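Phosphoinositol-specific phospholipase C (Pseudomonas sp., PDB 5FYP) probably cleaves phosphoinositide lipids at their phosphodiester bond with the help of calcium, as calcium-dependent relatives of the same TIM-barrel fold do. Local coordinates at residues A[197-202]-A[207-212]; A[158-161]-A[167-170]; A[220-225]-A[253-258]; A[104-109]-A[145-150]; A[244-249]-A[262-267]. All blocks are in the same frame, centred on the assembly; numbering follows the deposited sequence.

Interaction 1. Residues A[197-202]-A[207-212]; sequences SQYAEA and AKVFIS
Tyr199 and Ala200, on one flank of helix 193-203, face the chain that returns through Ala207, Val209 and Ile211 into strand 210-211, and the backbones come nearest at the CA atoms of Ala200 and Ala207, 7.1 Å apart. This is the second half of a beta-alpha-beta crossover: strand 184-189 leads into the helix, and the chain then comes back to lie parallel to that strand, as in the repeating scheme of a TIM barrel. The gap between helix and returning chain is spanned by one long side chain. With CG trans to its own N (chi1 172°), Tyr199 reaches out from the helix toward Val209, and its side chain runs crosswise to that of the valine. On the way out its CD2 touches Ile211 CG2 at 3.6 Å, and further along CE2 lies 3.8 Å from Ala207 CB. Ala200 adds a lighter contact, its CB 4.1 Å from Ile211 CD1. Leu188 of the preceding strand and Pro133 of helix 133-144 also touch the tyrosine side chain, so the phenol is buried among apolar groups with its hydroxyl as the polar end. The firmer partner of that hydroxyl is Asp137, bonded through OD1, while OD2 of the same carboxylate takes the backbone N-H of Lys208. One aspartate thereby ties the tip of the helix side chain to the start of the returning chain. A second bond to the phenol oxygen is weak and bent: Val209 N reaches Tyr199 OH at 3.1 Å, with 134° at the hydrogen.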
# COMPACT_ATOMS: atom_id res chain seq x y z
N SER A 197 -7.68 9.60 -8.66
CA SER A 197 -7.53 10.95 -9.19
C SER A 197 -8.28 11.96 -8.32
O SER A 197 -7.78 13.05 -8.05
CB SER A 197 -8.01 10.98 -10.62
OG SER A 197 -7.64 12.21 -11.24
N GLN A 198 -9.45 11.55 -7.85
CA GLN A 198 -10.25 12.41 -6.97
C GLN A 198 -9.50 12.66 -5.65
O GLN A 198 -9.49 13.78 -5.13
CB GLN A 198 -11.59 11.77 -6.71
CG GLN A 198 -12.51 11.78 -7.93
CD GLN A 198 -13.59 10.72 -7.89
OE1 GLN A 198 -13.87 10.11 -6.87
NE2 GLN A 198 -14.23 10.51 -9.00
N TYR A 199 -8.92 11.60 -5.09
CA TYR A 199 -8.14 11.73 -3.86
C TYR A 199 -6.97 12.70 -4.05
O TYR A 199 -6.77 13.62 -3.26
CB TYR A 199 -7.69 10.35 -3.40
CG TYR A 199 -6.73 10.42 -2.24
CD1 TYR A 199 -7.20 10.51 -0.92
CD2 TYR A 199 -5.37 10.44 -2.44
CE1 TYR A 199 -6.33 10.65 0.14
CE2 TYR A 199 -4.47 10.56 -1.38
CZ TYR A 199 -4.97 10.69 -0.09
OH TYR A 199 -4.07 10.84 0.92
N ALA A 200 -6.19 12.51 -5.12
CA ALA A 200 -5.03 13.35 -5.35
C ALA A 200 -5.41 14.79 -5.64
O ALA A 200 -4.71 15.72 -5.21
CB ALA A 200 -4.16 12.78 -6.47
N GLU A 201 -6.49 15.01 -6.38
CA GLU A 201 -6.95 16.38 -6.64
C GLU A 201 -7.38 17.08 -5.35
O GLU A 201 -7.15 18.27 -5.19
CB GLU A 201 -8.06 16.38 -7.69
CG GLU A 201 -7.46 16.08 -9.05
CD GLU A 201 -8.18 16.63 -10.22
OE1 GLU A 201 -9.40 16.95 -10.05
OE2 GLU A 201 -7.47 16.68 -11.26
N ALA A 202 -7.97 16.33 -4.44
CA ALA A 202 -8.41 16.91 -3.17
C ALA A 202 -7.24 17.22 -2.22
O ALA A 202 -7.25 18.26 -1.57
CB ALA A 202 -9.38 15.97 -2.48
N ALA A 207 -1.33 15.00 0.85
CA ALA A 207 -1.80 13.63 0.93
C ALA A 207 -1.02 12.81 1.93
O ALA A 207 0.22 12.78 1.89
CB ALA A 207 -1.69 12.97 -0.43
N LYS A 208 -1.73 12.05 2.75
CA LYS A 208 -1.10 11.07 3.64
C LYS A 208 -0.86 9.72 3.01
O LYS A 208 -0.12 8.92 3.57
CB LYS A 208 -1.93 10.90 4.92
CG LYS A 208 -2.08 12.19 5.74
CD LYS A 208 -0.75 12.76 6.20
CE LYS A 208 -0.91 13.94 7.15
NZ LYS A 208 0.36 14.60 7.42
N VAL A 209 -1.45 9.49 1.84
CA VAL A 209 -1.49 8.17 1.22
C VAL A 209 -0.95 8.27 -0.20
O VAL A 209 -1.25 9.22 -0.93
CB VAL A 209 -2.95 7.64 1.25
CG1 VAL A 209 -3.06 6.23 0.69
CG2 VAL A 209 -3.54 7.71 2.64
N PHE A 210 -0.16 7.27 -0.57
CA PHE A 210 0.32 7.09 -1.96
C PHE A 210 -0.79 6.52 -2.84
O PHE A 210 -1.34 5.47 -2.52
CB PHE A 210 1.48 6.08 -2.00
CG PHE A 210 2.76 6.59 -1.41
CD1 PHE A 210 3.03 6.50 -0.05
CD2 PHE A 210 3.73 7.14 -2.23
CE1 PHE A 210 4.22 6.94 0.46
CE2 PHE A 210 4.91 7.63 -1.71
CZ PHE A 210 5.15 7.53 -0.36
N ILE A 211 -1.05 7.11 -4.00
CA ILE A 211 -1.97 6.50 -4.94
C ILE A 211 -1.24 5.50 -5.84
O ILE A 211 -0.11 5.72 -6.24
CB ILE A 211 -2.74 7.53 -5.78
CG1 ILE A 211 -1.85 8.44 -6.62
CG2 ILE A 211 -3.66 8.36 -4.88
CD1 ILE A 211 -2.61 9.20 -7.69
N SER A 212 -1.89 4.36 -6.10
CA SER A 212 -1.27 3.33 -6.92
C SER A 212 -2.27 2.84 -7.96
O SER A 212 -3.09 1.97 -7.67
CB SER A 212 -0.78 2.18 -6.06
OG SER A 212 -0.14 1.23 -6.87

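Interaction 2. Residues A[158-161]-A[167-170]; sequences IGSG and GNLK
The flat amide of Asn168 meets Ser160 through its nitrogen: Ser160 OG lies almost in the amide plane, 9° out of it, and Asn168 ND2 gives it a nearly straight hydrogen bond of 2.9 Å with 168° at the hydrogen. A second flat group, the carbonyl of Gly161, takes the proton of the same hydroxyl, with Ser160 OG 2.7 Å from Gly161 O and tilted 22° from the carbonyl plane. The serine thus accepts one hydrogen bond and donates another, which fixes the rotation of its hydroxyl. On the asparagine side OG also sits 3.5 Å from Asn168 CB, so the hydroxyl lies against the root of that side chain as well as its amide end. Next to this polar pair lies an apolar one. Ile158 CD1 rests against the backbone at Asn168 O, 3.7 Å away, and against Leu169 CD2 at 3.9 Å, the isoleucine and leucine side chains being roughly perpendicular. Gly159, between the two contacts, ends helix 151-158 in a Schellman motif, and its positive phi turns the chain so that Ile158 and Ser160 both face the partner segment. The contact therefore closes the short loop between helix 151-158 and helix 165-168, with Leu169 continuing inward onto Trp174 and onto Ala237, just ahead of strand 238-242.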
# COMPACT_ATOMS: atom_id res chain seq x y z
N ILE A 158 13.91 13.24 -2.95
CA ILE A 158 14.48 13.27 -4.31
C ILE A 158 14.60 14.67 -4.90
O ILE A 158 15.01 14.84 -6.04
CB ILE A 158 13.71 12.35 -5.29
CG1 ILE A 158 12.30 12.88 -5.63
CG2 ILE A 158 13.66 10.93 -4.74
CD1 ILE A 158 11.74 12.32 -6.89
N GLY A 159 14.23 15.71 -4.15
CA GLY A 159 14.33 17.10 -4.65
C GLY A 159 13.29 17.48 -5.70
O GLY A 159 13.56 18.32 -6.55
N SER A 160 12.09 16.90 -5.60
CA SER A 160 11.00 17.13 -6.54
C SER A 160 9.81 17.79 -5.83
O SER A 160 9.60 17.57 -4.64
CB SER A 160 10.55 15.78 -7.11
OG SER A 160 9.48 15.89 -8.05
N GLY A 161 8.95 18.46 -6.61
CA GLY A 161 7.59 18.68 -6.15
C GLY A 161 6.82 17.37 -6.07
O GLY A 161 7.08 16.44 -6.85
N GLY A 167 7.40 11.37 -12.92
CA GLY A 167 8.56 11.38 -13.80
C GLY A 167 9.87 11.65 -13.12
O GLY A 167 10.92 11.16 -13.57
N ASN A 168 9.88 12.42 -12.03
CA ASN A 168 11.15 12.73 -11.37
C ASN A 168 11.74 11.57 -10.60
O ASN A 168 12.94 11.56 -10.35
CB ASN A 168 11.02 13.98 -10.52
CG ASN A 168 10.84 15.24 -11.36
OD1 ASN A 168 11.13 15.26 -12.54
ND2 ASN A 168 10.43 16.30 -10.72
N LEU A 169 10.93 10.57 -10.29
CA LEU A 169 11.48 9.36 -9.66
C LEU A 169 12.39 8.56 -10.55
O LEU A 169 13.21 7.79 -10.04
CB LEU A 169 10.37 8.46 -9.13
CG LEU A 169 9.81 8.93 -7.77
CD1 LEU A 169 8.46 8.27 -7.51
CD2 LEU A 169 10.77 8.58 -6.67
N LYS A 170 12.26 8.69 -11.87
CA LYS A 170 13.09 7.91 -12.76
C LYS A 170 14.57 8.23 -12.51
O LYS A 170 14.98 9.38 -12.55
CB LYS A 170 12.71 8.20 -14.21
CG LYS A 170 13.42 7.32 -15.21
CD LYS A 170 13.07 7.76 -16.65
CE LYS A 170 13.91 9.02 -16.91
NZ LYS A 170 14.06 9.38 -18.30

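Interaction 3. Residues A[220-225]-A[253-258]; sequences DISGKV and FAYSHI
Held through both of its ring nitrogens, His257 turns the carbon between them toward Ile221: CE1 comes within 3.1 Å of Ile221 O, which lies at the edge of the imidazole and near its plane. ND1 is hydrogen-bonded to Asn239 OD1 and NE2 to the backbone O of Gln166. Oxygen partners on both nitrogens are consistent with a doubly protonated ring, and a positive charge there would probably strengthen the attraction between the CE1 hydrogen and the carbonyl. Over one face of the same ring sits Tyr255 CB, 3.7 Å above the plane and offset toward the rim. The residue between them, Ser256, has positive phi and closes helix 249-254 with a Schellman motif, a reversal that brings the tyrosine and the histidine to the same partner, helix 219-222, before the chain enters strand 258-262 of the barrel. Two neighbouring residues of that helix divide the phenol ring. Ile221 CG2 packs on its root, 3.8 Å from Tyr255 CG, the two side chains crossing at a slant, while Ser222 CB lies 3.4 Å from Tyr255 CZ near the hydroxyl. Ser222 OG, flanked by its own N and C (chi1 55°), keeps 3.9 Å from Tyr255 OH and instead bonds back to Gln218. A thiocyanate ion, probably from the crystallisation liquor, lies about 3 Å from the Ser222 side chain.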
# COMPACT_ATOMS: atom_id res chain seq x y z
N ASP A 220 0.17 4.63 -17.79
CA ASP A 220 -0.22 4.47 -16.39
C ASP A 220 0.98 4.59 -15.46
O ASP A 220 0.80 4.81 -14.27
CB ASP A 220 -0.93 3.14 -16.20
CG ASP A 220 -2.19 3.00 -17.03
OD1 ASP A 220 -2.90 4.02 -17.22
OD2 ASP A 220 -2.51 1.85 -17.47
N ILE A 221 2.18 4.43 -16.01
CA ILE A 221 3.44 4.64 -15.29
C ILE A 221 3.89 6.09 -15.42
O ILE A 221 4.17 6.74 -14.41
CB ILE A 221 4.54 3.70 -15.79
CG1 ILE A 221 4.12 2.23 -15.79
CG2 ILE A 221 5.84 3.94 -15.04
CD1 ILE A 221 4.47 1.31 -14.71
N SER A 222 3.97 6.61 -16.65
CA SER A 222 4.73 7.82 -16.95
C SER A 222 4.02 8.91 -17.72
O SER A 222 4.65 9.87 -18.12
CB SER A 222 6.00 7.40 -17.70
OG SER A 222 5.70 6.65 -18.84
N GLY A 223 2.73 8.73 -18.00
CA GLY A 223 1.97 9.71 -18.76
C GLY A 223 0.68 10.08 -18.07
O GLY A 223 0.60 10.05 -16.84
N LYS A 224 -0.30 10.47 -18.86
CA LYS A 224 -1.65 10.69 -18.33
C LYS A 224 -2.23 9.29 -18.06
O LYS A 224 -2.48 8.52 -18.98
CB LYS A 224 -2.54 11.46 -19.29
CG LYS A 224 -3.95 11.64 -18.72
CD LYS A 224 -4.98 12.01 -19.75
CE LYS A 224 -6.41 11.83 -19.23
NZ LYS A 224 -6.70 10.43 -18.75
N VAL A 225 -2.38 8.99 -16.78
CA VAL A 225 -2.84 7.67 -16.36
C VAL A 225 -4.30 7.50 -16.78
O VAL A 225 -5.10 8.43 -16.67
CB VAL A 225 -2.68 7.56 -14.83
CG1 VAL A 225 -3.25 6.27 -14.29
CG2 VAL A 225 -1.22 7.70 -14.43
N PHE A 253 9.67 -0.53 -11.96
CA PHE A 253 11.03 -0.61 -11.46
C PHE A 253 11.94 0.41 -12.13
O PHE A 253 12.72 1.13 -11.47
CB PHE A 253 11.55 -2.06 -11.67
CG PHE A 253 13.01 -2.27 -11.33
CD1 PHE A 253 13.43 -2.54 -10.07
CD2 PHE A 253 13.96 -2.18 -12.32
CE1 PHE A 253 14.77 -2.73 -9.79
CE2 PHE A 253 15.31 -2.39 -12.05
CZ PHE A 253 15.71 -2.65 -10.78
N ALA A 254 11.85 0.52 -13.45
CA ALA A 254 12.67 1.50 -14.20
C ALA A 254 12.41 2.94 -13.76
O ALA A 254 13.29 3.80 -13.80
CB ALA A 254 12.44 1.35 -15.69
N TYR A 255 11.16 3.21 -13.40
CA TYR A 255 10.73 4.54 -12.96
C TYR A 255 10.83 4.75 -11.45
O TYR A 255 10.42 5.81 -10.97
CB TYR A 255 9.28 4.84 -13.44
CG TYR A 255 9.27 5.59 -14.75
CD1 TYR A 255 9.50 4.94 -15.97
CD2 TYR A 255 9.09 6.97 -14.77
CE1 TYR A 255 9.53 5.68 -17.15
CE2 TYR A 255 9.11 7.69 -15.93
CZ TYR A 255 9.36 7.05 -17.12
OH TYR A 255 9.41 7.83 -18.25
N SER A 256 11.40 3.78 -10.71
CA SER A 256 11.45 3.88 -9.24
C SER A 256 10.06 4.10 -8.65
O SER A 256 9.89 4.80 -7.66
CB SER A 256 12.44 4.91 -8.74
OG SER A 256 13.74 4.52 -9.18
N HIS A 257 9.06 3.44 -9.27
CA HIS A 257 7.73 3.35 -8.64
C HIS A 257 7.61 1.99 -7.97
O HIS A 257 8.06 0.99 -8.51
CB HIS A 257 6.61 3.45 -9.68
CG HIS A 257 6.52 4.77 -10.39
ND1 HIS A 257 5.47 5.03 -11.23
CD2 HIS A 257 7.31 5.86 -10.44
CE1 HIS A 257 5.62 6.23 -11.76
NE2 HIS A 257 6.73 6.75 -11.32
N ILE A 258 6.93 1.92 -6.83
CA ILE A 258 6.76 0.64 -6.14
C ILE A 258 5.65 -0.13 -6.81
O ILE A 258 4.45 0.26 -6.76
CB ILE A 258 6.48 0.82 -4.65
CG1 ILE A 258 7.52 1.70 -3.98
CG2 ILE A 258 6.37 -0.53 -3.96
CD1 ILE A 258 8.95 1.25 -4.13

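Interaction 4. Residues A[104-109]-A[145-150]; sequences WSDKHP and QGKLFT
Lys147 reaches from the 3-10 turn after helix 133-144 to Ser105 and Asp106, near the end of helix 94-107. Its CB already points at that helix, and the chain runs on extended through CG to CD, the first atom to come close, 3.5 Å from Ser105 OG. CE passes between the two partners, 3.4 Å from Ser105 OG and 3.1 Å from Asp106 OD1. A bend at the last torsion (chi4 -66°) then sets NZ where it can serve both: it donates to Ser105 OG at 2.8 Å and forms a salt bridge of the same 2.8 Å with Asp106 OD1. That carboxylate oxygen is met on its anti side, 31° out of the carboxylate plane, and the aspartate side chain stands nearly square to that of the lysine. The other carboxylate oxygen, OD2, is in a salt bridge with Lys102, one turn earlier on the helix. Ser105 OG is also hydrogen-bonded to His111 NE2 and so links the ammonium to the chain that leads into strand 114-120. Backbone bonds between Val184 and both Lys147 and Phe149 tie the turn and the residues after it to strand 184-189. Asp106 is exposed to solvent and Ser105 is buried, so the ammonium is held by a charge on the outer side and a neutral hydroxyl on the inner. With two lysines about one carboxylate, the local charge is probably net positive, and Asp106 would tend to remain ionised.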
# COMPACT_ATOMS: atom_id res chain seq x y z
N TRP A 104 1.42 -2.82 16.91
CA TRP A 104 2.54 -3.70 16.59
C TRP A 104 3.79 -2.86 16.37
O TRP A 104 4.88 -3.16 16.88
CB TRP A 104 2.22 -4.58 15.37
CG TRP A 104 3.32 -5.56 15.06
CD1 TRP A 104 3.35 -6.88 15.42
CD2 TRP A 104 4.54 -5.31 14.36
NE1 TRP A 104 4.49 -7.47 15.00
CE2 TRP A 104 5.26 -6.53 14.36
CE3 TRP A 104 5.10 -4.18 13.73
CZ2 TRP A 104 6.52 -6.64 13.78
CZ3 TRP A 104 6.35 -4.31 13.17
CH2 TRP A 104 7.03 -5.53 13.17
N SER A 105 3.65 -1.76 15.64
CA SER A 105 4.78 -0.86 15.37
C SER A 105 5.40 -0.33 16.68
O SER A 105 6.61 -0.38 16.88
CB SER A 105 4.34 0.29 14.49
OG SER A 105 5.34 1.30 14.39
N ASP A 106 4.55 0.15 17.60
CA ASP A 106 5.04 0.62 18.89
C ASP A 106 5.83 -0.45 19.67
O ASP A 106 6.78 -0.15 20.37
CB ASP A 106 3.88 1.06 19.76
CG ASP A 106 3.31 2.40 19.39
OD1 ASP A 106 3.94 3.16 18.64
OD2 ASP A 106 2.20 2.71 19.89
N LYS A 107 5.39 -1.70 19.52
CA LYS A 107 6.04 -2.82 20.23
C LYS A 107 7.31 -3.33 19.56
O LYS A 107 8.03 -4.12 20.16
CB LYS A 107 5.05 -3.97 20.40
CG LYS A 107 3.95 -3.70 21.42
N HIS A 108 7.59 -2.85 18.34
CA HIS A 108 8.77 -3.28 17.57
C HIS A 108 9.54 -2.09 17.04
O HIS A 108 9.65 -1.90 15.83
CB HIS A 108 8.35 -4.22 16.44
CG HIS A 108 7.69 -5.47 16.92
ND1 HIS A 108 6.35 -5.50 17.26
CD2 HIS A 108 8.18 -6.70 17.18
CE1 HIS A 108 6.05 -6.71 17.70
NE2 HIS A 108 7.14 -7.45 17.66
N PRO A 109 10.10 -1.27 17.95
CA PRO A 109 10.94 -0.19 17.49
C PRO A 109 12.05 -0.72 16.57
O PRO A 109 12.59 -1.82 16.76
CB PRO A 109 11.51 0.39 18.78
CG PRO A 109 11.29 -0.63 19.84
CD PRO A 109 10.09 -1.41 19.43
N GLN A 145 -0.02 9.11 13.39
CA GLN A 145 0.70 10.29 13.76
C GLN A 145 2.01 10.38 12.98
O GLN A 145 2.04 10.20 11.76
CB GLN A 145 0.88 10.25 15.29
CG GLN A 145 -0.42 10.25 16.08
N GLY A 146 3.12 10.47 13.68
CA GLY A 146 4.38 10.66 13.01
C GLY A 146 4.98 9.44 12.39
O GLY A 146 6.06 9.53 11.82
N LYS A 147 4.30 8.28 12.46
CA LYS A 147 4.85 7.07 11.84
C LYS A 147 4.82 7.11 10.32
O LYS A 147 5.53 6.37 9.68
CB LYS A 147 4.11 5.82 12.31
CG LYS A 147 4.31 5.49 13.77
CD LYS A 147 3.49 4.25 14.15
CE LYS A 147 3.54 3.92 15.64
NZ LYS A 147 4.90 3.52 16.08
N LEU A 148 3.95 7.94 9.75
CA LEU A 148 3.77 7.90 8.29
C LEU A 148 4.96 8.45 7.52
O LEU A 148 5.62 9.42 7.95
CB LEU A 148 2.52 8.67 7.88
CG LEU A 148 1.21 8.11 8.44
CD1 LEU A 148 0.06 8.92 7.89
CD2 LEU A 148 1.02 6.66 8.13
N PHE A 149 5.21 7.83 6.39
CA PHE A 149 6.06 8.34 5.32
C PHE A 149 5.12 8.54 4.12
O PHE A 149 4.46 7.60 3.72
CB PHE A 149 7.17 7.34 5.00
CG PHE A 149 8.07 7.76 3.88
CD1 PHE A 149 9.10 8.64 4.09
CD2 PHE A 149 7.91 7.24 2.60
CE1 PHE A 149 9.96 9.02 3.07
CE2 PHE A 149 8.76 7.62 1.57
CZ PHE A 149 9.78 8.52 1.80
N THR A 150 5.07 9.76 3.61
CA THR A 150 4.06 10.18 2.65
C THR A 150 4.68 10.60 1.32
O THR A 150 5.90 10.76 1.21
CB THR A 150 3.27 11.35 3.19
OG1 THR A 150 4.15 12.50 3.20
CG2 THR A 150 2.72 11.08 4.60

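Interaction 5. Residues A[244-249]-A[262-267]; sequences GDKSWA and WGDDEV
Lys246 and Asp264 form the tight end of this contact, a salt bridge in which Lys246 NZ lies 2.7 Å from Asp264 OD2 and approaches on the syn lone pair. The lysine runs fully extended beyond CG, its CD passing 3.3 Å from Asp264 OD2. Both ends have further partners: OD2 is hydrogen-bonded to His272 NE2, and NZ to Gln275 OE1. The looser side is marked by a water, which accepts from Lys246 NZ at 3.1 Å and donates to Asp264 OD1 at 2.7 Å, so that each carboxylate oxygen is linked to the ammonium, one directly and one through solvent. Val267 adds slack contact alone, its CG1 and CG2 both 4.0 Å from Lys246 NZ. A bound di(hydroxyethyl)ether molecule also lies about 4 Å from the lysine side chain. Asp264 opens a type I turn closed by Val267, and this turn brings the carboxylate and the valine to the same ammonium. Joined here are two successive beta-alpha loops, those that follow the parallel strands 238-242 and 258-262, an arrangement expected at the C-terminal end of the strands in a TIM barrel.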
# COMPACT_ATOMS: atom_id res chain seq x y z
N GLY A 244 -2.22 -10.57 -15.27
CA GLY A 244 -2.07 -10.40 -16.70
C GLY A 244 -1.25 -9.20 -17.10
O GLY A 244 -0.80 -9.11 -18.23
N ASP A 245 -1.05 -8.26 -16.18
CA ASP A 245 -0.33 -7.01 -16.41
C ASP A 245 1.01 -6.92 -15.72
O ASP A 245 1.63 -5.85 -15.72
CB ASP A 245 -1.23 -5.87 -15.99
CG ASP A 245 -2.46 -5.76 -16.87
OD1 ASP A 245 -2.35 -5.88 -18.11
OD2 ASP A 245 -3.59 -5.61 -16.38
N LYS A 246 1.47 -8.05 -15.18
CA LYS A 246 2.70 -7.99 -14.36
C LYS A 246 3.94 -7.63 -15.12
O LYS A 246 4.93 -7.21 -14.53
CB LYS A 246 2.92 -9.30 -13.64
CG LYS A 246 3.30 -10.47 -14.53
CD LYS A 246 3.62 -11.68 -13.66
CE LYS A 246 4.07 -12.87 -14.46
NZ LYS A 246 4.50 -13.96 -13.54
N SER A 247 3.92 -7.78 -16.45
CA SER A 247 5.08 -7.34 -17.26
C SER A 247 5.40 -5.87 -17.02
O SER A 247 6.55 -5.46 -17.20
CB SER A 247 4.82 -7.60 -18.75
OG SER A 247 3.70 -6.93 -19.24
N TRP A 248 4.40 -5.05 -16.66
CA TRP A 248 4.62 -3.63 -16.39
C TRP A 248 5.44 -3.36 -15.14
O TRP A 248 5.94 -2.24 -14.99
CB TRP A 248 3.28 -2.85 -16.35
CG TRP A 248 2.67 -2.84 -17.69
CD1 TRP A 248 1.67 -3.60 -18.16
CD2 TRP A 248 3.16 -2.09 -18.81
NE1 TRP A 248 1.48 -3.36 -19.50
CE2 TRP A 248 2.39 -2.42 -19.91
CE3 TRP A 248 4.17 -1.15 -18.96
CZ2 TRP A 248 2.64 -1.89 -21.20
CZ3 TRP A 248 4.44 -0.62 -20.21
CH2 TRP A 248 3.67 -0.98 -21.30
N ALA A 249 5.67 -4.37 -14.29
CA ALA A 249 6.46 -4.15 -13.10
C ALA A 249 7.89 -3.75 -13.48
O ALA A 249 8.52 -2.98 -12.75
CB ALA A 249 6.47 -5.35 -12.19
N TRP A 262 -0.79 -8.68 -7.89
CA TRP A 262 -1.72 -9.53 -7.18
C TRP A 262 -2.31 -10.58 -8.13
O TRP A 262 -2.33 -10.37 -9.35
CB TRP A 262 -2.82 -8.69 -6.51
CG TRP A 262 -3.59 -7.85 -7.47
CD1 TRP A 262 -3.31 -6.60 -7.88
CD2 TRP A 262 -4.79 -8.23 -8.15
NE1 TRP A 262 -4.23 -6.18 -8.81
CE2 TRP A 262 -5.16 -7.17 -8.97
CE3 TRP A 262 -5.58 -9.39 -8.13
CZ2 TRP A 262 -6.31 -7.21 -9.78
CZ3 TRP A 262 -6.72 -9.44 -8.94
CH2 TRP A 262 -7.06 -8.36 -9.76
N GLY A 263 -2.75 -11.69 -7.56
CA GLY A 263 -3.39 -12.75 -8.31
C GLY A 263 -2.46 -13.74 -8.96
O GLY A 263 -2.93 -14.56 -9.73
N ASP A 264 -1.18 -13.68 -8.66
CA ASP A 264 -0.18 -14.52 -9.34
C ASP A 264 0.45 -15.52 -8.38
O ASP A 264 1.63 -15.78 -8.42
CB ASP A 264 0.89 -13.65 -10.01
CG ASP A 264 1.63 -14.36 -11.12
OD1 ASP A 264 1.02 -15.24 -11.79
OD2 ASP A 264 2.79 -13.99 -11.39
N ASP A 265 -0.41 -16.19 -7.62
CA ASP A 265 0.04 -17.02 -6.51
C ASP A 265 0.83 -18.27 -6.88
O ASP A 265 1.51 -18.83 -6.03
CB ASP A 265 -1.18 -17.47 -5.67
CG ASP A 265 -1.87 -16.29 -5.03
OD1 ASP A 265 -2.54 -15.55 -5.82
OD2 ASP A 265 -1.68 -16.08 -3.83
N GLU A 266 0.67 -18.76 -8.10
CA GLU A 266 1.35 -20.01 -8.50
C GLU A 266 2.73 -19.76 -9.05
O GLU A 266 3.42 -20.70 -9.40
CB GLU A 266 0.48 -20.78 -9.48
CG GLU A 266 -0.71 -21.45 -8.80
CD GLU A 266 -1.81 -20.52 -8.34
OE1 GLU A 266 -2.36 -19.77 -9.19
OE2 GLU A 266 -2.18 -20.59 -7.17
N VAL A 267 3.16 -18.51 -9.06
CA VAL A 267 4.52 -18.11 -9.41
C VAL A 267 5.28 -17.78 -8.12
O VAL A 267 4.77 -17.09 -7.25
CB VAL A 267 4.49 -16.94 -10.39
CG1 VAL A 267 5.88 -16.36 -10.64
CG2 VAL A 267 3.85 -17.41 -11.70
O HOH W 1 1.95 -15.46 -14.34

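Along the chain interaction 4 opens and closes around 104-109 and 145-150, followed by interactions 2 and 1 as short local closures, and then by interactions 3 and 5, whose segments alternate. Direct contact links 4 with 1, and 2 with 3 with 5. Interaction 1 includes strand 210-211, and interaction 4 is bonded to strand 184-189 through Val184; they touch where Phe210 packs on the backbone of Phe149 and Thr150. Interactions 2 and 3, centres about 12 Å apart, meet where Leu169 lies against Tyr255 and Ser256, and interaction 3 touches interaction 5 through Ile221 and Trp248. Interactions 4 and 5, about 30 Å apart between centres, lie on opposite sides of the chain's centre, so the five contacts reach from one side of the domain to the other.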